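Long-range contacts in putative nitroreductase (Thermotoga maritima, PDB 1VKW), which is a putative nitroreductase, probably an oxidoreductase related to the FMN-dependent nitroreductases, whose own substrate is not established: residues 73-78 and 210-215; 83-88 and 187-192; 125-130 and 151-156; 161-166 and 177-182. One frame throughout, in Å; residues are numbered along the deposited sequence.

Contact 1: 73-78 and 210-215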
# COMPACT_ATOMS: atom_id res chain seq x y z
N HIS A 73 10.21 -13.86 -8.38
CA HIS A 73 11.04 -13.11 -9.32
C HIS A 73 10.83 -11.65 -8.95
O HIS A 73 9.77 -11.28 -8.46
CB HIS A 73 10.61 -13.36 -10.76
CG HIS A 73 11.02 -14.70 -11.30
ND1 HIS A 73 10.11 -15.67 -11.65
CD2 HIS A 73 12.24 -15.22 -11.55
CE1 HIS A 73 10.75 -16.74 -12.09
NE2 HIS A 73 12.05 -16.49 -12.05
N PHE A 74 11.84 -10.81 -9.21
CA PHE A 74 11.78 -9.42 -8.77
C PHE A 74 10.50 -8.67 -9.22
O PHE A 74 9.75 -8.14 -8.38
CB PHE A 74 13.03 -8.67 -9.25
CG PHE A 74 13.25 -7.35 -8.54
CD1 PHE A 74 12.71 -6.18 -9.06
CD2 PHE A 74 13.98 -7.29 -7.36
CE1 PHE A 74 12.91 -4.96 -8.42
CE2 PHE A 74 14.18 -6.07 -6.70
CZ PHE A 74 13.64 -4.91 -7.23
N ASP A 75 10.25 -8.65 -10.53
CA ASP A 75 9.13 -7.84 -11.07
C ASP A 75 7.76 -8.30 -10.56
O ASP A 75 6.87 -7.48 -10.29
CB ASP A 75 9.15 -7.85 -12.61
CG ASP A 75 10.43 -7.24 -13.19
OD1 ASP A 75 11.06 -6.41 -12.50
OD2 ASP A 75 10.87 -7.53 -14.33
N GLU A 76 7.58 -9.61 -10.42
CA GLU A 76 6.29 -10.15 -9.97
C GLU A 76 6.05 -9.83 -8.50
O GLU A 76 4.90 -9.65 -8.09
CB GLU A 76 6.19 -11.66 -10.20
CG GLU A 76 6.10 -12.08 -11.66
CD GLU A 76 7.42 -12.52 -12.25
OE1 GLU A 76 8.31 -11.67 -12.46
OE2 GLU A 76 7.57 -13.74 -12.52
N LEU A 77 7.12 -9.78 -7.71
CA LEU A 77 6.99 -9.44 -6.30
C LEU A 77 6.73 -7.94 -6.08
O LEU A 77 5.99 -7.57 -5.18
CB LEU A 77 8.21 -9.91 -5.52
CG LEU A 77 8.28 -11.42 -5.27
CD1 LEU A 77 9.65 -11.79 -4.76
CD2 LEU A 77 7.20 -11.87 -4.30
N VAL A 78 7.33 -7.08 -6.91
CA VAL A 78 6.99 -5.64 -6.92
C VAL A 78 5.49 -5.49 -7.21
O VAL A 78 4.80 -4.71 -6.54
CB VAL A 78 7.86 -4.84 -7.93
CG1 VAL A 78 7.37 -3.42 -8.10
CG2 VAL A 78 9.29 -4.80 -7.49
N ASP A 210 16.82 -2.68 -10.02
CA ASP A 210 16.09 -2.58 -8.75
C ASP A 210 15.47 -1.22 -8.48
O ASP A 210 15.29 -0.83 -7.33
CB ASP A 210 17.02 -2.97 -7.60
CG ASP A 210 18.18 -2.00 -7.42
OD1 ASP A 210 18.31 -1.02 -8.19
OD2 ASP A 210 19.02 -2.14 -6.52
N THR A 211 15.11 -0.50 -9.55
CA THR A 211 14.55 0.83 -9.44
C THR A 211 13.29 0.91 -10.28
O THR A 211 13.25 0.37 -11.39
CB THR A 211 15.56 1.88 -9.93
OG1 THR A 211 16.73 1.81 -9.12
CG2 THR A 211 15.04 3.33 -9.70
N TYR A 212 12.29 1.59 -9.75
CA TYR A 212 11.10 1.95 -10.51
C TYR A 212 10.94 3.45 -10.38
O TYR A 212 11.05 3.99 -9.28
CB TYR A 212 9.87 1.22 -9.97
CG TYR A 212 9.72 -0.17 -10.53
CD1 TYR A 212 10.47 -1.23 -10.04
CD2 TYR A 212 8.84 -0.43 -11.57
CE1 TYR A 212 10.35 -2.51 -10.56
CE2 TYR A 212 8.69 -1.70 -12.10
CZ TYR A 212 9.45 -2.74 -11.58
OH TYR A 212 9.32 -4.02 -12.11
N CYS A 213 10.73 4.11 -11.52
CA CYS A 213 10.54 5.54 -11.55
C CYS A 213 9.11 5.87 -11.92
O CYS A 213 8.48 5.18 -12.73
CB CYS A 213 11.49 6.22 -12.54
SG CYS A 213 13.24 6.15 -12.04
N LEU A 214 8.63 6.93 -11.30
CA LEU A 214 7.31 7.44 -11.55
C LEU A 214 7.46 8.73 -12.33
O LEU A 214 8.07 9.68 -11.85
CB LEU A 214 6.65 7.74 -10.21
CG LEU A 214 5.14 7.67 -10.12
CD1 LEU A 214 4.68 6.24 -10.37
CD2 LEU A 214 4.72 8.15 -8.72
N ILE A 215 6.93 8.77 -13.55
CA ILE A 215 6.82 10.03 -14.26
C ILE A 215 5.59 10.73 -13.68
O ILE A 215 4.46 10.30 -13.90
CB ILE A 215 6.73 9.83 -15.79
CG1 ILE A 215 7.96 9.06 -16.30
CG2 ILE A 215 6.69 11.17 -16.48
CD1 ILE A 215 7.82 8.58 -17.73
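Phe-74 and Tyr-212 meet rim against rim where the first turn of helix 74-93 faces strand 211-215, an inner strand of the antiparallel sheet 165-168, 172-176, 211-215 and 203-207. The apolar part of the contact centres on the tyrosine. Its CE1 lies near the plane of the phenylalanine ring, 4.1 Å from Phe-74 CE1, and each ring presents an edge to the other. Val-78 points at the tyrosine from the helix and sets its CG1 over one face, a CH-pi contact 4.2 Å from the Tyr-212 ring centroid and 19° off the normal. With CG anti to the backbone N (chi1 -164°), Phe-74 reaches the residue just before the strand, its CZ 3.7 Å from Asp-210 CA. Pro-180 and Leu-183 of helix 180-198 also pack on Phe-74, so the ring is shared between the sheet and a second helix.

The polar part is at the far end of the tyrosine. Asp-75 OD1 approaches at the edge of the tyrosine ring, 3.0 Å from Tyr-212 OH, the carboxylate turned 88° from the ring. The stronger partner of Asp-75 is Lys-206 of strand 203-207, which forms a salt bridge with OD1. The chemistry thus divides along the tyrosine: its buried ring is held by carbon contacts, and its hydroxyl faces a carboxylate whose charge is probably balanced by the lysine.

Contact 2: 83-88 and 187-192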
# COMPACT_ATOMS: atom_id res chain seq x y z
N GLN A 83 0.07 -3.93 -5.92
CA GLN A 83 -1.36 -4.19 -5.90
C GLN A 83 -1.86 -4.43 -4.48
O GLN A 83 -2.94 -3.97 -4.12
CB GLN A 83 -1.72 -5.37 -6.80
CG GLN A 83 -1.57 -5.04 -8.27
CD GLN A 83 -1.76 -6.25 -9.17
OE1 GLN A 83 -2.60 -7.11 -8.92
NE2 GLN A 83 -0.97 -6.31 -10.24
N GLY A 84 -1.07 -5.15 -3.70
CA GLY A 84 -1.41 -5.48 -2.32
C GLY A 84 -1.58 -4.26 -1.42
O GLY A 84 -2.51 -4.20 -0.62
N GLU A 85 -0.70 -3.27 -1.57
CA GLU A 85 -0.83 -2.06 -0.77
C GLU A 85 -2.03 -1.21 -1.22
O GLU A 85 -2.64 -0.54 -0.38
CB GLU A 85 0.48 -1.27 -0.74
CG GLU A 85 0.49 -0.08 0.22
CD GLU A 85 0.40 -0.42 1.70
OE1 GLU A 85 0.32 -1.61 2.06
OE2 GLU A 85 0.41 0.53 2.53
N GLN A 86 -2.40 -1.26 -2.50
CA GLN A 86 -3.63 -0.62 -2.94
C GLN A 86 -4.84 -1.17 -2.19
O GLN A 86 -5.73 -0.42 -1.76
CB GLN A 86 -3.82 -0.77 -4.46
CG GLN A 86 -2.93 0.18 -5.26
CD GLN A 86 -3.02 -0.05 -6.74
OE1 GLN A 86 -4.00 0.35 -7.37
NE2 GLN A 86 -2.02 -0.73 -7.31
N ILE A 87 -4.86 -2.49 -2.02
CA ILE A 87 -5.93 -3.16 -1.28
C ILE A 87 -5.91 -2.79 0.21
O ILE A 87 -6.97 -2.51 0.80
CB ILE A 87 -5.84 -4.70 -1.47
CG1 ILE A 87 -6.02 -5.06 -2.95
CG2 ILE A 87 -6.88 -5.41 -0.62
CD1 ILE A 87 -5.57 -6.47 -3.31
N VAL A 88 -4.72 -2.77 0.80
CA VAL A 88 -4.53 -2.35 2.20
C VAL A 88 -5.11 -0.97 2.44
O VAL A 88 -5.86 -0.75 3.39
CB VAL A 88 -3.03 -2.35 2.61
CG1 VAL A 88 -2.79 -1.58 3.91
CG2 VAL A 88 -2.52 -3.76 2.75
N LEU A 187 6.00 2.14 -3.78
CA LEU A 187 5.66 2.67 -5.10
C LEU A 187 4.17 2.96 -5.21
O LEU A 187 3.78 3.94 -5.85
CB LEU A 187 6.11 1.71 -6.20
CG LEU A 187 6.01 2.14 -7.66
CD1 LEU A 187 7.02 3.22 -7.96
CD2 LEU A 187 6.22 0.93 -8.56
N SER A 188 3.35 2.12 -4.58
CA SER A 188 1.90 2.34 -4.53
C SER A 188 1.55 3.65 -3.84
O SER A 188 0.68 4.38 -4.32
CB SER A 188 1.17 1.16 -3.86
OG SER A 188 1.29 1.19 -2.45
N HIS A 189 2.23 3.96 -2.74
CA HIS A 189 2.01 5.24 -2.04
C HIS A 189 2.39 6.43 -2.90
O HIS A 189 1.68 7.43 -2.92
CB HIS A 189 2.78 5.29 -0.71
CG HIS A 189 2.22 4.39 0.35
ND1 HIS A 189 2.17 4.76 1.68
CD2 HIS A 189 1.69 3.15 0.28
CE1 HIS A 189 1.64 3.77 2.38
NE2 HIS A 189 1.34 2.78 1.56
N ALA A 190 3.53 6.34 -3.58
CA ALA A 190 3.99 7.44 -4.42
C ALA A 190 3.05 7.63 -5.61
O ALA A 190 2.67 8.74 -5.94
CB ALA A 190 5.39 7.19 -4.88
N TYR A 191 2.67 6.52 -6.23
CA TYR A 191 1.74 6.55 -7.34
C TYR A 191 0.38 7.17 -6.97
O TYR A 191 -0.10 8.08 -7.63
CB TYR A 191 1.55 5.14 -7.90
CG TYR A 191 0.39 5.06 -8.85
CD1 TYR A 191 0.56 5.37 -10.20
CD2 TYR A 191 -0.88 4.71 -8.40
CE1 TYR A 191 -0.52 5.32 -11.09
CE2 TYR A 191 -1.96 4.66 -9.27
CZ TYR A 191 -1.78 4.97 -10.61
OH TYR A 191 -2.86 4.91 -11.45
N LEU A 192 -0.22 6.67 -5.89
CA LEU A 192 -1.53 7.14 -5.46
C LEU A 192 -1.54 8.61 -5.01
O LEU A 192 -2.49 9.34 -5.28
CB LEU A 192 -2.10 6.22 -4.38
CG LEU A 192 -2.47 4.79 -4.83
CD1 LEU A 192 -2.79 3.91 -3.63
CD2 LEU A 192 -3.64 4.78 -5.81
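His-189 and Glu-85 form the polar link between two buried helices. The histidine NE2 donates to Glu-85 OE2 over 2.6 Å, with an N-H...O angle of 169°. The acceptor lies in the imidazole plane, whereas the donor meets OE2 on its anti side, a little out of the carboxylate plane; ring and carboxylate are nearly coplanar. Glu-85 starts with CG anti to its backbone N and then bends at chi2 (66°), which turns the carboxylate along the histidine edge and leaves CG 3.4 Å from His-189 CD2. Both ends of the pair are fixed further: Glu-85 OE1 accepts from Trp-100 NE1, and His-189 ND1 bonds to the carbonyl of Met-151, so neither flat group can turn without breaking a bond.

The two segments belong to helices 74-93 and 180-198, which pack together near the centre of the chain; the axes of 83-88 and 187-192 are 9.0 Å apart at closest and cross at -65°. Their backbones come nearest at Glu-85 and Ser-188, where the small serine is consistent with the close approach. Its OG stands between the backbone N and the carbonyl carbon, bonds back to the Ile-185 carbonyl one turn earlier, and lies 3.1 Å from Glu-85 CG.

A turn further along helix 180-198, Leu-192 crosses Gln-86 obliquely, its CD1 4.1 Å from Gln-86 CG. The glutamine is extended beyond CG and lays its methylene part against the leucine, while its amide NE2 is taken by the carbonyl of Lys-47.

Contact 3: 125-130 and 151-156. With SO4 (sulfate ion), chain C.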
# COMPACT_ATOMS: atom_id res chain seq x y z
N ARG A 125 4.38 5.18 15.43
CA ARG A 125 4.98 5.07 14.11
C ARG A 125 6.44 5.43 14.22
O ARG A 125 6.78 6.57 14.53
CB ARG A 125 4.31 6.01 13.13
CG ARG A 125 4.17 5.45 11.72
CD ARG A 125 2.89 5.92 11.09
NE ARG A 125 2.40 5.10 10.00
CZ ARG A 125 1.27 5.36 9.36
NH1 ARG A 125 0.52 6.38 9.72
NH2 ARG A 125 0.89 4.59 8.36
N LYS A 126 7.29 4.45 13.99
CA LYS A 126 8.72 4.68 14.01
C LYS A 126 9.21 4.64 12.59
O LYS A 126 9.03 3.65 11.89
CB LYS A 126 9.43 3.64 14.87
CG LYS A 126 9.12 3.78 16.36
CD LYS A 126 9.96 2.83 17.20
CE LYS A 126 10.19 3.35 18.60
NZ LYS A 126 11.42 2.72 19.18
N ARG A 127 9.84 5.73 12.17
CA ARG A 127 10.47 5.78 10.87
C ARG A 127 11.75 6.55 11.02
O ARG A 127 11.86 7.48 11.85
CB ARG A 127 9.58 6.46 9.82
CG ARG A 127 8.34 5.69 9.41
CD ARG A 127 8.60 4.40 8.69
NE ARG A 127 7.35 3.78 8.22
CZ ARG A 127 6.50 3.10 8.98
NH1 ARG A 127 6.75 2.88 10.27
NH2 ARG A 127 5.39 2.61 8.45
N ARG A 128 12.72 6.17 10.20
CA ARG A 128 13.98 6.89 10.12
C ARG A 128 13.70 8.25 9.49
O ARG A 128 12.67 8.43 8.81
CB ARG A 128 15.00 6.08 9.33
CG ARG A 128 15.30 4.74 9.99
CD ARG A 128 16.57 4.05 9.49
NE ARG A 128 16.44 3.67 8.09
CZ ARG A 128 16.02 2.48 7.67
NH1 ARG A 128 15.65 1.53 8.52
NH2 ARG A 128 15.95 2.25 6.36
N PRO A 129 14.60 9.21 9.69
CA PRO A 129 14.42 10.57 9.16
C PRO A 129 14.30 10.61 7.64
O PRO A 129 14.96 9.85 6.93
CB PRO A 129 15.69 11.29 9.62
CG PRO A 129 16.18 10.51 10.75
CD PRO A 129 15.84 9.09 10.47
N ILE A 130 13.44 11.49 7.13
CA ILE A 130 13.18 11.54 5.69
C ILE A 130 14.46 11.71 4.90
O ILE A 130 14.60 11.11 3.83
CB ILE A 130 12.13 12.64 5.33
CG1 ILE A 130 11.90 12.68 3.82
CG2 ILE A 130 12.57 13.99 5.81
CD1 ILE A 130 10.51 13.20 3.47
N MSE A 151 4.60 10.71 2.38
CA MSE A 151 3.55 9.67 2.32
C MSE A 151 4.12 8.31 1.95
O MSE A 151 3.61 7.28 2.40
CB MSE A 151 2.48 10.06 1.30
CG MSE A 151 1.68 11.27 1.67
SE MSE A 151 0.69 11.06 3.35
CE MSE A 151 2.03 11.92 4.58
N THR A 152 5.16 8.30 1.12
CA THR A 152 5.85 7.07 0.73
C THR A 152 6.57 6.42 1.93
O THR A 152 6.52 5.20 2.08
CB THR A 152 6.86 7.37 -0.42
OG1 THR A 152 6.16 7.89 -1.56
CG2 THR A 152 7.55 6.11 -0.92
N ILE A 153 7.23 7.24 2.76
CA ILE A 153 7.96 6.77 3.96
C ILE A 153 7.04 6.14 5.00
O ILE A 153 7.48 5.31 5.78
CB ILE A 153 8.76 7.94 4.65
CG1 ILE A 153 9.85 8.50 3.73
CG2 ILE A 153 9.37 7.50 5.99
CD1 ILE A 153 10.49 7.49 2.86
N LEU A 154 5.77 6.53 5.01
CA LEU A 154 4.81 5.92 5.93
C LEU A 154 4.37 4.52 5.48
O LEU A 154 3.60 3.87 6.18
CB LEU A 154 3.59 6.83 6.14
CG LEU A 154 3.94 8.20 6.75
CD1 LEU A 154 2.77 9.14 6.75
CD2 LEU A 154 4.51 8.06 8.17
N ALA A 155 4.85 4.05 4.33
CA ALA A 155 4.53 2.71 3.86
C ALA A 155 5.03 1.68 4.86
O ALA A 155 6.01 1.92 5.56
CB ALA A 155 5.18 2.45 2.49
N PRO A 156 4.35 0.53 4.93
CA PRO A 156 4.85 -0.56 5.74
C PRO A 156 5.96 -1.27 4.99
O PRO A 156 6.10 -1.12 3.77
CB PRO A 156 3.62 -1.47 5.89
CG PRO A 156 2.87 -1.27 4.61
CD PRO A 156 3.09 0.18 4.25
S SO4 C . 3.59 0.19 10.85
O1 SO4 C . 4.77 -0.43 11.43
O2 SO4 C . 3.84 1.60 10.64
O3 SO4 C . 3.29 -0.50 9.60
O4 SO4 C . 2.46 0.05 11.77
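Arg-127 makes this a contact between a loop and the C-terminal part of helix 143-153: its extended segment 125-130, which leads into helix 130-133, hands one guanidinium to the backbone carbonyls of Ile-153, Leu-154 and Ala-155. NE donates to Ile-153 O at 2.9 Å, in the carbonyl plane and near the guanidinium plane. NH2 reaches Leu-154 O from above the carbonyl plane and bonds weakly to Ala-155 O, while NH1 turns back to Lys-126 O at 2.9 Å. The chain bends at chi2 (-65°), bringing its methylenes alongside Ile-153, with Arg-127 CB 4.0 Å from Ile-153 CG2. Arg-125 crosses Leu-154 at about a right angle and lays a guanidinium face on its side chain; its N-H groups serve the carbonyls of Ile-19 and Glu-20.

A sulfate, probably from the crystallisation liquor, lies beside Arg-127, and Arg-22 and Ser-24 complete its hydrogen bonds. Replacing Arg-127 by a leucine would probably leave the Ile-153 carbonyl without this donor and cost the sulfate two bonds, although Leu-154 O would keep Arg-22. The anion is met by both terminal nitrogens of Arg-127, sulfate O2 lying 3.2 Å from NH1 and 2.9 Å from NH2.

Contact 4: 161-166 and 177-182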
# COMPACT_ATOMS: atom_id res chain seq x y z
N ARG A 161 12.01 -2.52 8.06
CA ARG A 161 13.37 -2.22 7.64
C ARG A 161 13.45 -1.04 6.70
O ARG A 161 14.53 -0.50 6.51
CB ARG A 161 14.07 -3.42 7.07
CG ARG A 161 13.52 -3.95 5.79
CD ARG A 161 14.01 -5.36 5.52
NE ARG A 161 13.13 -6.08 4.62
CZ ARG A 161 13.22 -7.38 4.38
NH1 ARG A 161 14.16 -8.12 4.94
NH2 ARG A 161 12.36 -7.94 3.54
N GLN A 162 12.31 -0.65 6.11
CA GLN A 162 12.18 0.61 5.35
C GLN A 162 13.24 0.68 4.26
O GLN A 162 14.05 1.61 4.23
CB GLN A 162 12.32 1.82 6.29
CG GLN A 162 11.30 1.88 7.41
CD GLN A 162 11.78 2.70 8.60
OE1 GLN A 162 11.93 3.93 8.51
NE2 GLN A 162 11.97 2.04 9.74
N PRO A 163 13.26 -0.32 3.38
CA PRO A 163 14.40 -0.56 2.49
C PRO A 163 14.40 0.29 1.20
O PRO A 163 14.60 -0.24 0.12
CB PRO A 163 14.24 -2.05 2.15
CG PRO A 163 12.74 -2.27 2.15
CD PRO A 163 12.18 -1.31 3.16
N TRP A 164 14.22 1.60 1.33
CA TRP A 164 14.03 2.47 0.15
C TRP A 164 15.09 3.53 0.00
O TRP A 164 15.51 4.16 0.98
CB TRP A 164 12.67 3.15 0.19
CG TRP A 164 11.56 2.26 0.59
CD1 TRP A 164 11.08 1.19 -0.10
CD2 TRP A 164 10.77 2.36 1.78
NE1 TRP A 164 10.04 0.62 0.59
CE2 TRP A 164 9.82 1.32 1.74
CE3 TRP A 164 10.77 3.23 2.87
CZ2 TRP A 164 8.88 1.13 2.76
CZ3 TRP A 164 9.82 3.04 3.88
CH2 TRP A 164 8.89 2.00 3.81
N LYS A 165 15.52 3.74 -1.23
CA LYS A 165 16.35 4.89 -1.56
C LYS A 165 15.56 5.65 -2.61
O LYS A 165 15.17 5.06 -3.62
CB LYS A 165 17.71 4.42 -2.09
CG LYS A 165 18.81 5.47 -2.11
CD LYS A 165 20.19 4.81 -2.41
CE LYS A 165 21.35 5.81 -2.51
NZ LYS A 165 22.64 5.18 -2.98
N ILE A 166 15.34 6.95 -2.37
CA ILE A 166 14.45 7.76 -3.19
C ILE A 166 15.21 8.93 -3.81
O ILE A 166 16.00 9.60 -3.12
CB ILE A 166 13.27 8.32 -2.34
CG1 ILE A 166 12.54 7.19 -1.60
CG2 ILE A 166 12.29 9.16 -3.20
CD1 ILE A 166 11.47 7.71 -0.61
N SER A 177 15.16 -0.43 -4.34
CA SER A 177 15.23 -1.34 -3.21
C SER A 177 15.66 -2.74 -3.66
O SER A 177 15.34 -3.17 -4.76
CB SER A 177 13.86 -1.46 -2.55
OG SER A 177 13.93 -2.25 -1.37
N GLU A 178 16.34 -3.45 -2.76
CA GLU A 178 16.66 -4.88 -2.93
C GLU A 178 15.48 -5.80 -2.56
O GLU A 178 15.57 -7.02 -2.73
CB GLU A 178 17.86 -5.27 -2.05
CG GLU A 178 19.07 -4.33 -2.09
CD GLU A 178 19.77 -4.30 -3.43
OE1 GLU A 178 19.16 -4.65 -4.47
OE2 GLU A 178 20.96 -3.90 -3.46
N ARG A 179 14.41 -5.22 -2.03
CA ARG A 179 13.25 -5.96 -1.52
C ARG A 179 12.03 -5.64 -2.36
O ARG A 179 11.36 -4.62 -2.14
CB ARG A 179 12.98 -5.53 -0.07
CG ARG A 179 14.14 -5.72 0.84
CD ARG A 179 14.50 -7.17 1.00
NE ARG A 179 15.68 -7.35 1.82
CZ ARG A 179 16.21 -8.53 2.10
NH1 ARG A 179 15.66 -9.65 1.63
NH2 ARG A 179 17.29 -8.59 2.86
N PRO A 180 11.74 -6.49 -3.35
CA PRO A 180 10.78 -6.14 -4.37
C PRO A 180 9.37 -5.89 -3.83
O PRO A 180 8.72 -4.95 -4.26
CB PRO A 180 10.85 -7.31 -5.36
CG PRO A 180 11.49 -8.43 -4.62
CD PRO A 180 12.34 -7.82 -3.57
N VAL A 181 8.93 -6.67 -2.85
CA VAL A 181 7.58 -6.48 -2.30
C VAL A 181 7.48 -5.10 -1.63
O VAL A 181 6.57 -4.34 -1.92
CB VAL A 181 7.16 -7.60 -1.32
CG1 VAL A 181 5.73 -7.38 -0.83
CG2 VAL A 181 7.27 -8.95 -2.00
N ASP A 182 8.45 -4.79 -0.77
CA ASP A 182 8.53 -3.49 -0.11
C ASP A 182 8.64 -2.34 -1.12
O ASP A 182 8.01 -1.31 -0.94
CB ASP A 182 9.71 -3.46 0.88
CG ASP A 182 9.61 -4.55 1.97
OD1 ASP A 182 8.50 -4.80 2.48
OD2 ASP A 182 10.59 -5.19 2.40
O HOH W 1 9.56 -7.64 2.14
O HOH W 2 17.32 -2.13 -0.21
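Asp-182, Pro-163 and Arg-161 carry most of this contact. Asp-182, in the first turn of helix 180-198, sets its CB 3.5 Å from Pro-163 CG, the two side chains crossing at about a right angle. Its OD2 takes a long, weakly bonded salt bridge from the guanidinium edge of Arg-161, 3.5 Å from both NE and NH2, and water 1 joins NH2 to the same oxygen. OD1 has a stronger partner in the backbone N of Ala-158.

The Arg-161 guanidinium also lies flat on that of Arg-179, centres 3.9 Å apart and planes 8° apart, a like-charged stack that the nearby carboxylate probably eases. Putting a serine at Arg-161 would probably leave Asp-182 OD2 without its cationic mate and Arg-179 free to swing away. Pro-163, centre of an inverse gamma turn, offers its carbonyl to Ser-177 OG at 2.6 Å. Trp-164 NE1 donates to Asp-182 O at 3.2 Å from well above the carbonyl plane.

Ser-177 OG in turn accepts from Arg-179 N, an ST turn just before the helix, with Arg-179 at the N-cap position. The arrangement is that of a beta-hairpin, strands 165-168 and 172-176, whose entry and exit are joined where the chain passes into helix 180-198.

From the N terminus, helix 74-93 supplies the first half of contact 1 and, further along, of contact 2. Contact 3 then closes a short loop, tying 125-130 to the C-terminal part of helix 143-153. Contact 4 follows in series, closing over strands 165-168 and 172-176 and tying the hairpin's entry to the start of helix 180-198. That helix closes contact 2 around contacts 3 and 4, joining it to helix 74-93; strand 211-215 finally closes contact 1 around all three, tying helix 74-93 to its sheet. None cross. Contact 2 touches contact 3 through His-189 and Met-151, Arg-128 and Gln-162 link contacts 3 and 4, and Asp-210 and Ser-177 join contact 1 to contact 4.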